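Local coordinates for protein Fe(2+) transporter FeoB (Methanocaldococcus jannaschii, PDB 2WJI) that probably transports ferrous iron across the cell membrane, driven by GTP; this chain is its N-terminal, nucleotide-binding G domain, at residues A7-P12 against L98-Q103; K16-N21 against S145-M150; D75-E80 against M107-L112. All coordinates share one frame; numbering follows the deposited sequence.

Contact 1: A7-P12 against L98-Q103; sequences ALIGNP and LYLTLQ. With GNP (phosphoaminophosphonic acid-guanylate ester), chain C.
Leu100 meets Gly10 because its CG stands anti to the backbone N (chi1 169°), which extends the side chain from the helix toward the P-loop. The second torsion (chi2 62°) turns CD1 aside and leaves CD2 anti to CA, at the far end of the chain. Leu100 CD2 lies 3.6 Å from Gly10 CA. The methyl rests against the Gly10 backbone. Leu100 CD2 is also 4.1 Å from Asn11 N. Ile9 closes the contact on its strand side. Its CB points toward the helix, and Ile9 CG1 is 4.4 Å from Leu100 CD2. One leucine methyl is thus shared by three consecutive residues, Ile9 to Asn11. The side chains of Asn11 and Leu100 run alongside, pointing opposite ways. No hydrogen bond crosses between the segments, and the touching residues are all buried.

The loop reached here belongs to the GTP-binding site, which includes Gly10, Asn11 and Pro12. Pro12 CA lies 3.1 Å from O2G of the bound GTP analogue. Asn11 O accepts a hydrogen bond from the P-loop lysine, Lys16 NZ.

Strand 3-9 runs in the centre of the sheet, paired with strands 50-56 and 84-90. Helix 94-106 packs over Ile9 and Gly10: Ile9 also touches Leu104, and Leu100 also touches Leu63 and Asn87.

Contact 2: K16-N21 against S145-M150; sequences KSTIFN and SAAKKM. With MG (magnesium ion), chain D; GNP (phosphoaminophosphonic acid-guanylate ester), chain C.
Ala146 CB presses unusually close to Ile19 CG1, at 3.3 Å, tighter than normal carbon packing. The exact closeness may reflect small coordinate error. The beta carbon of Ala146 points at the helix and meets two neighbouring residues there. The second is Thr18, whose CG2 lies 3.6 Å from Ala146 CB.

Thr18 works in two directions. Its CG2 is anti to the backbone N and packs on the backbone from Ala146 to Ala147. Thr18 OG1 is anti to the carbonyl carbon (chi1 -60°) and donates to GNP O1A at 2.8 Å. Thr18 N gives the same oxygen a second bond, so two donors of one residue grip the alpha phosphate.

Across the contact, Ala147 CB lies 3.6 Å from GNP C5, against the guanine. Ala147 N makes a weak hydrogen bond to GNP O6. Ser145, Ala146 and Ala147 form the G5 part of the GTP site. Lys149 and Met150 both face Ser145 in a beta bulge of the G1 type.

Lys16 belongs to the P-loop, or Walker A motif. Its NZ bonds to GNP O1B and O2G, bridging the beta and gamma phosphates. Ser17 OG binds magnesium at 2.4 Å, and GNP O1G, GNP O2B and three waters complete six ligands.

Phosphate and base are therefore read by two segments that meet by van der Waals packing, with no hydrogen bond between them. The lysine and the metal probably offset the phosphate charge.

Contact 3: D75-E80 against M107-L112; sequences DYIINE and MGANLL
Met107 CE is the bump of this contact, and the hollow is the groove between Ile77 and Ile78 on the helix. The Met107 CE methyl touches both residues, lying 3.5 Å from Ile77 CG2 and 3.5 Å from Ile78 CD1. It also reaches the stems of the two side chains: Met107 CE is 3.9 Å from Ile77 CB and 3.6 Å from Ile78 CG1.

The shape of the methionine explains the fit. Its CG is flanked by the backbone N and C (chi1 57°), and the chain bends at its last torsion (chi3 -61°). The side chain runs nearly perpendicular to that of Ile77 and meets that of Ile78 at a slant. Ile78 CB does not point at Met107, but chi2 -61° brings CD1 to its methyl. The CB of Ile77 points toward the other segment.

Ala109 adds a small, looser bump. Ala109 CB is 4.4 Å from Ile77 CG2, the branch that also meets the methionine methyl. Between Met107 and Ala109 the chain turns at Gly108, whose positive phi belongs to a Schellman motif closing helix 94-106. Met107 also touches Leu63, while Ile77 continues inward to Ile9 and Leu104.

No hydrogen bond joins the two segments. Aliphatic groups, mostly methyls, make the contact, so it rests on hydrophobic burial and fit rather than on directional bonds.

How the contacts relate
From the N terminus, strand 3-9 runs into the P-loop and helix 16-24. Contact 1 closes a loop of 85 residues from residues 7-12 to helix 94-106. Contact 2 starts on helix 16-24 and closes 123 residues later, beyond strand 141-143. Those two contacts cross along the chain, yet both touch the nucleotide and meet where Leu8 packs on Phe20. Contact 3 joins helix 68-80 to the turn before strand 111-116. It crosses contact 1, touching it through Ile9 and Ile77, but lies wholly within the span of contact 2, about 23 Å away between centres. Together they tie the central sheet to its helices and nucleotide loops.

Contact 1: A7-P12 against L98-Q103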
loop_
_atom_site.group_PDB
_atom_site.type_symbol
_atom_site.label_atom_id
_atom_site.label_comp_id
_atom_site.label_asym_id
_atom_site.label_seq_id
_atom_site.Cartn_x
_atom_site.Cartn_y
_atom_site.Cartn_z
ATOM N N ALA A 7 -1.544 5.392 5.157
ATOM C CA ALA A 7 -2.583 4.370 5.069
ATOM C C ALA A 7 -2.238 3.347 3.999
ATOM O O ALA A 7 -1.794 3.719 2.914
ATOM C CB ALA A 7 -3.940 5.006 4.752
ATOM N N LEU A 8 -2.447 2.068 4.314
ATOM C CA LEU A 8 -2.325 0.983 3.347
ATOM C C LEU A 8 -3.717 0.675 2.799
ATOM O O LEU A 8 -4.680 0.534 3.562
ATOM C CB LEU A 8 -1.756 -0.272 4.013
ATOM C CG LEU A 8 -0.494 -0.074 4.864
ATOM C CD1 LEU A 8 -0.022 -1.393 5.475
ATOM C CD2 LEU A 8 0.618 0.577 4.048
ATOM N N ILE A 9 -3.833 0.577 1.483
ATOM C CA ILE A 9 -5.131 0.268 0.892
ATOM C C ILE A 9 -4.915 -0.573 -0.340
ATOM O O ILE A 9 -3.890 -0.439 -1.015
ATOM C CB ILE A 9 -5.931 1.544 0.543
ATOM C CG1 ILE A 9 -7.418 1.207 0.321
ATOM C CG2 ILE A 9 -5.340 2.240 -0.676
ATOM C CD1 ILE A 9 -8.293 2.426 0.109
ATOM N N GLY A 10 -5.853 -1.480 -0.605
ATOM C CA GLY A 10 -5.754 -2.380 -1.739
ATOM C C GLY A 10 -6.822 -3.474 -1.740
ATOM O O GLY A 10 -7.521 -3.680 -0.750
ATOM N N ASN A 11 -6.933 -4.179 -2.856
ATOM C CA ASN A 11 -7.859 -5.313 -2.995
ATOM C C ASN A 11 -7.694 -6.375 -1.907
ATOM O O ASN A 11 -6.607 -6.548 -1.352
ATOM C CB ASN A 11 -7.652 -5.989 -4.354
ATOM C CG ASN A 11 -8.081 -5.121 -5.517
ATOM O OD1 ASN A 11 -8.616 -4.023 -5.332
ATOM N ND2 ASN A 11 -7.838 -5.603 -6.730
ATOM N N PRO A 12 -8.780 -7.091 -1.591
ATOM C CA PRO A 12 -8.619 -8.282 -0.747
ATOM C C PRO A 12 -7.457 -9.163 -1.198
ATOM O O PRO A 12 -7.242 -9.368 -2.401
ATOM C CB PRO A 12 -9.933 -9.034 -0.969
ATOM C CG PRO A 12 -10.936 -7.945 -1.241
ATOM C CD PRO A 12 -10.187 -6.841 -1.950
ATOM N N LEU A 98 -5.918 -2.028 -10.636
ATOM C CA LEU A 98 -5.819 -0.661 -11.130
ATOM C C LEU A 98 -7.152 0.085 -11.135
ATOM O O LEU A 98 -7.183 1.305 -11.296
ATOM C CB LEU A 98 -5.174 -0.638 -12.516
ATOM C CG LEU A 98 -3.671 -0.921 -12.501
ATOM C CD1 LEU A 98 -3.113 -0.893 -13.913
ATOM C CD2 LEU A 98 -2.938 0.077 -11.615
ATOM N N TYR A 99 -8.251 -0.638 -10.951
ATOM C CA TYR A 99 -9.552 0.005 -10.845
ATOM C C TYR A 99 -9.611 0.885 -9.598
ATOM O O TYR A 99 -9.993 2.067 -9.658
ATOM C CB TYR A 99 -10.668 -1.036 -10.802
ATOM C CG TYR A 99 -12.030 -0.445 -11.070
ATOM C CD1 TYR A 99 -12.410 -0.090 -12.357
ATOM C CD2 TYR A 99 -12.934 -0.234 -10.037
ATOM C CE1 TYR A 99 -13.652 0.451 -12.613
ATOM C CE2 TYR A 99 -14.181 0.309 -10.281
ATOM C CZ TYR A 99 -14.536 0.650 -11.572
ATOM O OH TYR A 99 -15.777 1.194 -11.823
ATOM N N LEU A 100 -9.239 0.298 -8.463
ATOM C CA LEU A 100 -9.170 1.036 -7.210
ATOM C C LEU A 100 -8.155 2.165 -7.355
ATOM O O LEU A 100 -8.397 3.290 -6.914
ATOM C CB LEU A 100 -8.772 0.102 -6.065
ATOM C CG LEU A 100 -8.401 0.759 -4.736
ATOM C CD1 LEU A 100 -9.582 1.534 -4.180
ATOM C CD2 LEU A 100 -7.919 -0.298 -3.741
ATOM N N THR A 101 -7.027 1.856 -7.993
ATOM C CA THR A 101 -5.951 2.822 -8.199
ATOM C C THR A 101 -6.414 4.123 -8.858
ATOM O O THR A 101 -6.016 5.213 -8.446
ATOM C CB THR A 101 -4.810 2.214 -9.039
ATOM O OG1 THR A 101 -4.316 1.029 -8.398
ATOM C CG2 THR A 101 -3.675 3.209 -9.205
ATOM N N LEU A 102 -7.243 4.007 -9.890
ATOM C CA LEU A 102 -7.759 5.172 -10.612
ATOM C C LEU A 102 -8.662 6.049 -9.759
ATOM O O LEU A 102 -8.615 7.278 -9.857
ATOM C CB LEU A 102 -8.505 4.736 -11.877
ATOM C CG LEU A 102 -7.662 4.568 -13.144
ATOM C CD1 LEU A 102 -6.245 4.111 -12.817
ATOM C CD2 LEU A 102 -8.330 3.587 -14.089
ATOM N N GLN A 103 -9.496 5.419 -8.935
ATOM C CA GLN A 103 -10.355 6.167 -8.024
ATOM C C GLN A 103 -9.541 6.941 -6.979
ATOM O O GLN A 103 -9.911 8.054 -6.595
ATOM C CB GLN A 103 -11.371 5.236 -7.357
ATOM C CG GLN A 103 -12.304 4.539 -8.356
ATOM C CD GLN A 103 -13.321 3.632 -7.690
ATOM O OE1 GLN A 103 -13.510 3.675 -6.477
ATOM N NE2 GLN A 103 -13.987 2.805 -8.488
HETATM P PG GNP C . -7.269 -9.112 3.372
HETATM O O1G GNP C . -7.034 -8.303 4.607
HETATM O O2G GNP C . -7.894 -8.320 2.239
HETATM O O3G GNP C . -8.132 -10.237 3.891
HETATM N N3B GNP C . -5.895 -9.751 2.843
HETATM P PB GNP C . -4.440 -9.082 2.837
HETATM O O1B GNP C . -4.386 -8.033 1.801
HETATM O O2B GNP C . -4.131 -8.644 4.198
HETATM O O3A GNP C . -3.414 -10.158 2.445
HETATM P PA GNP C . -2.447 -10.924 3.380
HETATM O O1A GNP C . -1.259 -10.075 3.651
HETATM O O2A GNP C . -3.143 -11.482 4.561
HETATM O "O5'" GNP C . -1.941 -12.129 2.516
HETATM C "C5'" GNP C . -2.805 -12.718 1.553
HETATM C "C4'" GNP C . -2.138 -13.936 0.943
HETATM O "O4'" GNP C . -1.136 -13.537 -0.031
HETATM C "C3'" GNP C . -1.424 -14.839 1.943
HETATM O "O3'" GNP C . -1.525 -16.190 1.511
HETATM C "C2'" GNP C . 0.012 -14.369 1.835
HETATM O "O2'" GNP C . 0.927 -15.389 2.171
HETATM C "C1'" GNP C . 0.102 -14.089 0.343
HETATM N N9 GNP C . 1.182 -13.163 0.044
HETATM C C8 GNP C . 1.437 -11.965 0.670
HETATM N N7 GNP C . 2.491 -11.360 0.193
HETATM C C5 GNP C . 2.970 -12.217 -0.798
HETATM C C6 GNP C . 4.088 -12.096 -1.660
HETATM O O6 GNP C . 4.917 -11.174 -1.718
HETATM N N1 GNP C . 4.215 -13.193 -2.517
HETATM C C2 GNP C . 3.363 -14.275 -2.538
HETATM N N2 GNP C . 3.645 -15.239 -3.434
HETATM N N3 GNP C . 2.309 -14.395 -1.738
HETATM C C4 GNP C . 2.175 -13.337 -0.897
#

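Contact 2: K16-N21 against S145-M150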
loop_
_atom_site.group_PDB
_atom_site.type_symbol
_atom_site.label_atom_id
_atom_site.label_comp_id
_atom_site.label_asym_id
_atom_site.label_seq_id
_atom_site.Cartn_x
_atom_site.Cartn_y
_atom_site.Cartn_z
ATOM N N LYS A 16 -1.796 -6.901 2.302
ATOM C CA LYS A 16 -1.809 -5.742 3.178
ATOM C C LYS A 16 -1.256 -6.077 4.563
ATOM O O LYS A 16 -0.374 -5.386 5.058
ATOM C CB LYS A 16 -3.207 -5.125 3.279
ATOM C CG LYS A 16 -3.723 -4.545 1.969
ATOM C CD LYS A 16 -5.120 -3.910 2.152
ATOM C CE LYS A 16 -6.169 -4.936 2.587
ATOM N NZ LYS A 16 -6.358 -6.028 1.582
ATOM N N SER A 17 -1.774 -7.136 5.181
ATOM C CA SER A 17 -1.326 -7.515 6.522
ATOM C C SER A 17 0.143 -7.925 6.536
ATOM O O SER A 17 0.876 -7.568 7.458
ATOM C CB SER A 17 -2.178 -8.655 7.079
ATOM O OG SER A 17 -3.454 -8.189 7.465
ATOM N N THR A 18 0.558 -8.679 5.519
ATOM C CA THR A 18 1.947 -9.121 5.382
ATOM C C THR A 18 2.889 -7.915 5.368
ATOM O O THR A 18 3.921 -7.896 6.046
ATOM C CB THR A 18 2.146 -9.952 4.095
ATOM O OG1 THR A 18 1.304 -11.109 4.134
ATOM C CG2 THR A 18 3.601 -10.404 3.949
ATOM N N ILE A 19 2.518 -6.897 4.600
ATOM C CA ILE A 19 3.308 -5.677 4.532
ATOM C C ILE A 19 3.216 -4.869 5.827
ATOM O O ILE A 19 4.221 -4.347 6.299
ATOM C CB ILE A 19 2.929 -4.837 3.297
ATOM C CG1 ILE A 19 3.487 -5.517 2.043
ATOM C CG2 ILE A 19 3.440 -3.403 3.434
ATOM C CD1 ILE A 19 2.839 -5.081 0.743
ATOM N N PHE A 20 2.024 -4.791 6.415
ATOM C CA PHE A 20 1.855 -4.111 7.697
ATOM C C PHE A 20 2.767 -4.710 8.777
ATOM O O PHE A 20 3.504 -3.974 9.436
ATOM C CB PHE A 20 0.388 -4.136 8.142
ATOM C CG PHE A 20 0.126 -3.407 9.428
ATOM C CD1 PHE A 20 -0.113 -2.038 9.431
ATOM C CD2 PHE A 20 0.099 -4.089 10.634
ATOM C CE1 PHE A 20 -0.365 -1.368 10.616
ATOM C CE2 PHE A 20 -0.143 -3.420 11.822
ATOM C CZ PHE A 20 -0.381 -2.057 11.811
ATOM N N ASN A 21 2.731 -6.033 8.953
ATOM C CA ASN A 21 3.648 -6.692 9.894
ATOM C C ASN A 21 5.111 -6.418 9.574
ATOM O O ASN A 21 5.904 -6.114 10.461
ATOM C CB ASN A 21 3.443 -8.214 9.917
ATOM C CG ASN A 21 4.678 -8.962 10.448
ATOM O OD1 ASN A 21 5.458 -9.528 9.676
ATOM N ND2 ASN A 21 4.866 -8.946 11.765
ATOM N N SER A 145 8.332 -8.324 -2.701
ATOM C CA SER A 145 7.738 -9.611 -2.371
ATOM C C SER A 145 7.704 -9.704 -0.855
ATOM O O SER A 145 8.666 -10.166 -0.232
ATOM C CB SER A 145 8.551 -10.762 -2.964
ATOM O OG SER A 145 8.693 -10.609 -4.365
ATOM N N ALA A 146 6.596 -9.267 -0.272
ATOM C CA ALA A 146 6.511 -9.054 1.169
ATOM C C ALA A 146 6.599 -10.323 2.009
ATOM O O ALA A 146 7.115 -10.293 3.135
ATOM C CB ALA A 146 5.251 -8.283 1.511
ATOM N N ALA A 147 6.095 -11.431 1.474
ATOM C CA ALA A 147 6.167 -12.702 2.183
ATOM C C ALA A 147 7.608 -13.219 2.249
ATOM O O ALA A 147 7.949 -14.016 3.126
ATOM C CB ALA A 147 5.256 -13.732 1.532
ATOM N N LYS A 148 8.445 -12.776 1.313
ATOM C CA LYS A 148 9.867 -13.126 1.335
ATOM C C LYS A 148 10.687 -12.011 1.975
ATOM O O LYS A 148 11.922 -12.044 1.960
ATOM C CB LYS A 148 10.389 -13.402 -0.077
ATOM C CG LYS A 148 9.861 -14.679 -0.701
ATOM C CD LYS A 148 10.867 -15.262 -1.686
ATOM C CE LYS A 148 10.202 -16.300 -2.566
ATOM N NZ LYS A 148 9.169 -17.060 -1.807
ATOM N N LYS A 149 9.984 -11.026 2.526
ATOM C CA LYS A 149 10.600 -9.863 3.157
ATOM C C LYS A 149 11.637 -9.216 2.253
ATOM O O LYS A 149 12.711 -8.821 2.701
ATOM C CB LYS A 149 11.218 -10.237 4.503
ATOM C CG LYS A 149 10.408 -11.260 5.278
ATOM C CD LYS A 149 10.616 -11.112 6.774
ATOM C CE LYS A 149 10.730 -12.473 7.452
ATOM N NZ LYS A 149 9.860 -13.507 6.832
ATOM N N MET A 150 11.303 -9.109 0.974
ATOM C CA MET A 150 12.181 -8.483 0.003
ATOM C C MET A 150 11.550 -7.193 -0.506
ATOM O O MET A 150 10.389 -7.187 -0.920
ATOM C CB MET A 150 12.458 -9.446 -1.155
ATOM C CG MET A 150 13.326 -10.645 -0.757
ATOM S SD MET A 150 13.378 -11.981 -1.982
ATOM C CE MET A 150 14.117 -11.134 -3.376
HETATM MG MG MG D . -5.316 -8.391 5.983
HETATM P PG GNP C . -7.269 -9.112 3.372
HETATM O O1G GNP C . -7.034 -8.303 4.607
HETATM O O2G GNP C . -7.894 -8.320 2.239
HETATM O O3G GNP C . -8.132 -10.237 3.891
HETATM N N3B GNP C . -5.895 -9.751 2.843
HETATM P PB GNP C . -4.440 -9.082 2.837
HETATM O O1B GNP C . -4.386 -8.033 1.801
HETATM O O2B GNP C . -4.131 -8.644 4.198
HETATM O O3A GNP C . -3.414 -10.158 2.445
HETATM P PA GNP C . -2.447 -10.924 3.380
HETATM O O1A GNP C . -1.259 -10.075 3.651
HETATM O O2A GNP C . -3.143 -11.482 4.561
HETATM O "O5'" GNP C . -1.941 -12.129 2.516
HETATM C "C5'" GNP C . -2.805 -12.718 1.553
HETATM C "C4'" GNP C . -2.138 -13.936 0.943
HETATM O "O4'" GNP C . -1.136 -13.537 -0.031
HETATM C "C3'" GNP C . -1.424 -14.839 1.943
HETATM O "O3'" GNP C . -1.525 -16.190 1.511
HETATM C "C2'" GNP C . 0.012 -14.369 1.835
HETATM O "O2'" GNP C . 0.927 -15.389 2.171
HETATM C "C1'" GNP C . 0.102 -14.089 0.343
HETATM N N9 GNP C . 1.182 -13.163 0.044
HETATM C C8 GNP C . 1.437 -11.965 0.670
HETATM N N7 GNP C . 2.491 -11.360 0.193
HETATM C C5 GNP C . 2.970 -12.217 -0.798
HETATM C C6 GNP C . 4.088 -12.096 -1.660
HETATM O O6 GNP C . 4.917 -11.174 -1.718
HETATM N N1 GNP C . 4.215 -13.193 -2.517
HETATM C C2 GNP C . 3.363 -14.275 -2.538
HETATM N N2 GNP C . 3.645 -15.239 -3.434
HETATM N N3 GNP C . 2.309 -14.395 -1.738
HETATM C C4 GNP C . 2.175 -13.337 -0.897
HETATM O O HOH W 1 -4.998 -10.825 6.370
HETATM O O HOH W 2 -6.510 -8.554 7.874
HETATM O O HOH W 3 -5.099 -6.070 6.016
#

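Contact 3: D75-E80 against M107-L112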
loop_
_atom_site.group_PDB
_atom_site.type_symbol
_atom_site.label_atom_id
_atom_site.label_comp_id
_atom_site.label_asym_id
_atom_site.label_seq_id
_atom_site.Cartn_x
_atom_site.Cartn_y
_atom_site.Cartn_z
ATOM N N ASP A 75 -14.100 7.238 3.749
ATOM C CA ASP A 75 -14.180 8.258 4.795
ATOM C C ASP A 75 -12.807 8.563 5.387
ATOM O O ASP A 75 -12.507 9.717 5.722
ATOM C CB ASP A 75 -15.132 7.823 5.912
ATOM C CG ASP A 75 -16.596 7.872 5.492
ATOM O OD1 ASP A 75 -17.455 7.447 6.297
ATOM O OD2 ASP A 75 -16.889 8.331 4.364
ATOM N N TYR A 76 -11.969 7.537 5.520
ATOM C CA TYR A 76 -10.644 7.757 6.087
ATOM C C TYR A 76 -9.801 8.661 5.193
ATOM O O TYR A 76 -9.205 9.633 5.655
ATOM C CB TYR A 76 -9.909 6.442 6.354
ATOM C CG TYR A 76 -8.569 6.676 7.009
ATOM C CD1 TYR A 76 -8.460 6.811 8.387
ATOM C CD2 TYR A 76 -7.412 6.800 6.245
ATOM C CE1 TYR A 76 -7.231 7.044 8.985
ATOM C CE2 TYR A 76 -6.196 7.028 6.831
ATOM C CZ TYR A 76 -6.105 7.153 8.200
ATOM O OH TYR A 76 -4.874 7.387 8.778
ATOM N N ILE A 77 -9.757 8.349 3.904
ATOM C CA ILE A 77 -8.935 9.129 2.988
ATOM C C ILE A 77 -9.400 10.586 2.890
ATOM O O ILE A 77 -8.586 11.509 2.910
ATOM C CB ILE A 77 -8.873 8.478 1.597
ATOM C CG1 ILE A 77 -8.092 7.163 1.677
ATOM C CG2 ILE A 77 -8.216 9.412 0.596
ATOM C CD1 ILE A 77 -8.136 6.357 0.417
ATOM N N ILE A 78 -10.713 10.778 2.805
ATOM C CA ILE A 78 -11.313 12.109 2.672
ATOM C C ILE A 78 -11.219 12.962 3.933
ATOM O O ILE A 78 -10.858 14.137 3.883
ATOM C CB ILE A 78 -12.807 12.004 2.282
ATOM C CG1 ILE A 78 -12.951 11.584 0.821
ATOM C CG2 ILE A 78 -13.514 13.327 2.525
ATOM C CD1 ILE A 78 -12.334 12.562 -0.156
ATOM N N ASN A 79 -11.573 12.374 5.068
ATOM C CA ASN A 79 -11.653 13.130 6.310
ATOM C C ASN A 79 -10.362 13.117 7.122
ATOM O O ASN A 79 -10.015 14.107 7.755
ATOM C CB ASN A 79 -12.818 12.614 7.151
ATOM C CG ASN A 79 -14.139 12.704 6.413
ATOM O OD1 ASN A 79 -14.380 13.664 5.679
ATOM N ND2 ASN A 79 -14.994 11.698 6.587
ATOM N N GLU A 80 -9.650 11.995 7.107
ATOM C CA GLU A 80 -8.410 11.888 7.879
ATOM C C GLU A 80 -7.192 12.393 7.113
ATOM O O GLU A 80 -6.150 12.686 7.706
ATOM C CB GLU A 80 -8.187 10.447 8.351
ATOM C CG GLU A 80 -9.219 9.972 9.366
ATOM C CD GLU A 80 -9.416 10.963 10.507
ATOM O OE1 GLU A 80 -8.421 11.552 10.970
ATOM O OE2 GLU A 80 -10.568 11.147 10.948
ATOM N N MET A 107 -9.502 11.177 -6.494
ATOM C CA MET A 107 -9.861 11.922 -5.292
ATOM C C MET A 107 -8.716 12.774 -4.744
ATOM O O MET A 107 -8.846 13.393 -3.687
ATOM C CB MET A 107 -10.434 10.995 -4.217
ATOM C CG MET A 107 -9.540 9.852 -3.808
ATOM S SD MET A 107 -10.483 8.618 -2.889
ATOM C CE MET A 107 -11.038 9.573 -1.484
ATOM N N GLY A 108 -7.606 12.808 -5.475
ATOM C CA GLY A 108 -6.498 13.683 -5.136
ATOM C C GLY A 108 -5.568 13.157 -4.059
ATOM O O GLY A 108 -4.809 13.915 -3.469
ATOM N N ALA A 109 -5.618 11.858 -3.799
ATOM C CA ALA A 109 -4.771 11.278 -2.768
ATOM C C ALA A 109 -3.305 11.349 -3.180
ATOM O O ALA A 109 -2.977 11.132 -4.345
ATOM C CB ALA A 109 -5.181 9.840 -2.492
ATOM N N ASN A 110 -2.437 11.692 -2.230
ATOM C CA ASN A 110 -0.994 11.574 -2.422
ATOM C C ASN A 110 -0.633 10.097 -2.427
ATOM O O ASN A 110 -0.690 9.433 -1.395
ATOM C CB ASN A 110 -0.235 12.282 -1.301
ATOM C CG ASN A 110 1.253 12.396 -1.589
ATOM O OD1 ASN A 110 1.674 12.356 -2.745
ATOM N ND2 ASN A 110 2.053 12.549 -0.540
ATOM N N LEU A 111 -0.248 9.583 -3.586
ATOM C CA LEU A 111 -0.267 8.144 -3.789
ATOM C C LEU A 111 1.105 7.552 -4.074
ATOM O O LEU A 111 1.963 8.201 -4.669
ATOM C CB LEU A 111 -1.225 7.812 -4.931
ATOM C CG LEU A 111 -1.640 6.359 -5.129
ATOM C CD1 LEU A 111 -2.403 5.839 -3.916
ATOM C CD2 LEU A 111 -2.487 6.251 -6.384
ATOM N N LEU A 112 1.286 6.308 -3.638
ATOM C CA LEU A 112 2.496 5.535 -3.886
ATOM C C LEU A 112 2.087 4.082 -4.072
ATOM O O LEU A 112 1.310 3.538 -3.282
ATOM C CB LEU A 112 3.461 5.638 -2.712
ATOM C CG LEU A 112 4.655 4.685 -2.777
ATOM C CD1 LEU A 112 5.437 4.926 -4.049
ATOM C CD2 LEU A 112 5.563 4.855 -1.558
#